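Local atomic coordinates of enoyl-acyl carrier protein reductase (Uncultured bacterium, PDB entry 6KIA), a protein that probably reduces enoyl groups on acyl carrier protein in fatty acid synthesis, using bound NADH, and is linked to triclosan resistance. Residues 302-307 with 374-379. Sequence-based numbering, arbitrary orientation.
Sequences VELSLF and DIMIGT
Ile375 O, one turn back on helix 370-385, takes two donors from Thr379, the residue that meets Leu304 across the contact: the hydroxyl OG1 at 2.5 Å and the backbone N at 2.9 Å. In this FabMG reductase of the Rossmann-type NAD(P)-binding clan, the contact joins the 3-10 segment that carries Leu304, in the loop between strand 283-287 and helix 309-315, to the side of helix 370-385. The hydroxyl lies 18° from the carbonyl plane. With OG1 turned beside the backbone N (chi1 -57°) and engaged in this bond, the methyl CG2 is left to meet CD2 of Leu304 at 4.0 Å. Leu304 reaches outward from its turn; CD1 lies over Met376 and also nears Thr379 CB. Its side chain slants across both neighbours, and Ile383 and Tyr349 also pack on it; Tyr349 touches Met376 as well. Beside the contact, Glu303 ties the two elements together through a hydrogen bond between its OE2 and Ser380 OG. The side chain of Leu304 lies about 12 Å from the bound NADH. CD1 of Leu304 rests 3.9 Å from Met376 CG and 3.7 Å from the backbone oxygen Met376 O.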
loop_
_atom_site.group_PDB
_atom_site.type_symbol
_atom_site.label_atom_id
_atom_site.label_comp_id
_atom_site.label_asym_id
_atom_site.label_seq_id
_atom_site.Cartn_x
_atom_site.Cartn_y
_atom_site.Cartn_z
ATOM N N VAL A 302 -12.909 -3.567 3.002
ATOM C CA VAL A 302 -11.747 -3.972 2.216
ATOM C C VAL A 302 -11.346 -5.416 2.570
ATOM O O VAL A 302 -10.945 -6.222 1.698
ATOM C CB VAL A 302 -10.555 -2.977 2.415
ATOM C CG1 VAL A 302 -9.954 -3.062 3.822
ATOM C CG2 VAL A 302 -9.471 -3.184 1.318
ATOM N N GLU A 303 -11.511 -5.748 3.842
ATOM C CA GLU A 303 -11.070 -7.038 4.356
ATOM C C GLU A 303 -11.963 -8.200 3.872
ATOM O O GLU A 303 -11.580 -9.374 3.970
ATOM C CB GLU A 303 -11.041 -7.000 5.895
ATOM C CG GLU A 303 -12.418 -7.209 6.542
ATOM C CD GLU A 303 -13.355 -6.021 6.489
ATOM O OE1 GLU A 303 -12.948 -4.911 6.079
ATOM O OE2 GLU A 303 -14.554 -6.238 6.796
ATOM N N LEU A 304 -13.152 -7.886 3.346
ATOM C CA LEU A 304 -14.021 -8.929 2.827
ATOM C C LEU A 304 -13.319 -9.683 1.722
ATOM O O LEU A 304 -13.565 -10.899 1.541
ATOM C CB LEU A 304 -15.342 -8.338 2.307
ATOM C CG LEU A 304 -16.200 -7.678 3.376
ATOM C CD1 LEU A 304 -17.454 -7.160 2.704
ATOM C CD2 LEU A 304 -16.569 -8.667 4.492
ATOM N N SER A 305 -12.417 -8.988 1.020
ATOM C CA SER A 305 -11.709 -9.629 -0.090
ATOM C C SER A 305 -10.701 -10.678 0.369
ATOM O O SER A 305 -10.329 -11.550 -0.401
ATOM C CB SER A 305 -10.994 -8.578 -0.936
ATOM O OG SER A 305 -11.931 -7.673 -1.521
ATOM N N LEU A 306 -10.310 -10.620 1.634
ATOM C CA LEU A 306 -9.194 -11.421 2.126
ATOM C C LEU A 306 -9.593 -12.831 2.587
ATOM O O LEU A 306 -8.808 -13.773 2.458
ATOM C CB LEU A 306 -8.508 -10.657 3.270
ATOM C CG LEU A 306 -7.322 -11.290 3.999
ATOM C CD1 LEU A 306 -6.153 -11.537 3.041
ATOM C CD2 LEU A 306 -6.918 -10.333 5.115
ATOM N N PHE A 307 -10.814 -12.995 3.094
ATOM C CA PHE A 307 -11.207 -14.307 3.653
ATOM C C PHE A 307 -11.023 -15.523 2.727
ATOM O O PHE A 307 -10.595 -16.594 3.195
ATOM C CB PHE A 307 -12.660 -14.245 4.137
ATOM C CG PHE A 307 -12.877 -13.276 5.260
ATOM C CD1 PHE A 307 -12.406 -13.553 6.534
ATOM C CD2 PHE A 307 -13.560 -12.091 5.044
ATOM C CE1 PHE A 307 -12.607 -12.649 7.585
ATOM C CE2 PHE A 307 -13.785 -11.188 6.084
ATOM C CZ PHE A 307 -13.320 -11.459 7.352
ATOM N N ASP A 374 -24.714 -0.790 1.647
ATOM C CA ASP A 374 -25.531 -1.617 2.514
ATOM C C ASP A 374 -24.960 -3.024 2.598
ATOM O O ASP A 374 -24.794 -3.567 3.695
ATOM C CB ASP A 374 -26.979 -1.671 2.017
ATOM C CG ASP A 374 -27.824 -0.534 2.572
ATOM O OD1 ASP A 374 -28.066 -0.495 3.796
ATOM O OD2 ASP A 374 -28.262 0.315 1.770
ATOM N N ILE A 375 -24.666 -3.626 1.445
ATOM C CA ILE A 375 -24.224 -5.014 1.485
ATOM C C ILE A 375 -22.784 -5.164 2.024
ATOM O O ILE A 375 -22.475 -6.124 2.750
ATOM C CB ILE A 375 -24.357 -5.690 0.094
ATOM C CG1 ILE A 375 -24.180 -7.202 0.211
ATOM C CG2 ILE A 375 -23.415 -5.075 -0.935
ATOM C CD1 ILE A 375 -24.346 -7.936 -1.101
ATOM N N MET A 376 -21.909 -4.225 1.682
ATOM C CA MET A 376 -20.494 -4.320 2.091
ATOM C C MET A 376 -20.345 -4.014 3.581
ATOM O O MET A 376 -19.720 -4.765 4.330
ATOM C CB MET A 376 -19.609 -3.379 1.279
ATOM C CG MET A 376 -18.155 -3.451 1.713
ATOM S SD MET A 376 -17.049 -2.469 0.678
ATOM C CE MET A 376 -17.607 -0.821 1.117
ATOM N N ILE A 377 -20.924 -2.908 4.026
ATOM C CA ILE A 377 -20.799 -2.562 5.430
ATOM C C ILE A 377 -21.602 -3.525 6.306
ATOM O O ILE A 377 -21.145 -3.913 7.389
ATOM C CB ILE A 377 -21.262 -1.116 5.679
ATOM C CG1 ILE A 377 -20.490 -0.162 4.773
ATOM C CG2 ILE A 377 -21.174 -0.752 7.164
ATOM C CD1 ILE A 377 -19.077 0.090 5.207
ATOM N N GLY A 378 -22.777 -3.936 5.823
ATOM C CA GLY A 378 -23.584 -4.905 6.540
ATOM C C GLY A 378 -22.839 -6.219 6.723
ATOM O O GLY A 378 -22.784 -6.776 7.837
ATOM N N THR A 379 -22.266 -6.720 5.627
ATOM C CA THR A 379 -21.540 -7.993 5.675
ATOM C C THR A 379 -20.298 -7.899 6.579
ATOM O O THR A 379 -20.034 -8.788 7.424
ATOM C CB THR A 379 -21.138 -8.451 4.251
ATOM O OG1 THR A 379 -22.322 -8.562 3.423
ATOM C CG2 THR A 379 -20.431 -9.780 4.301
#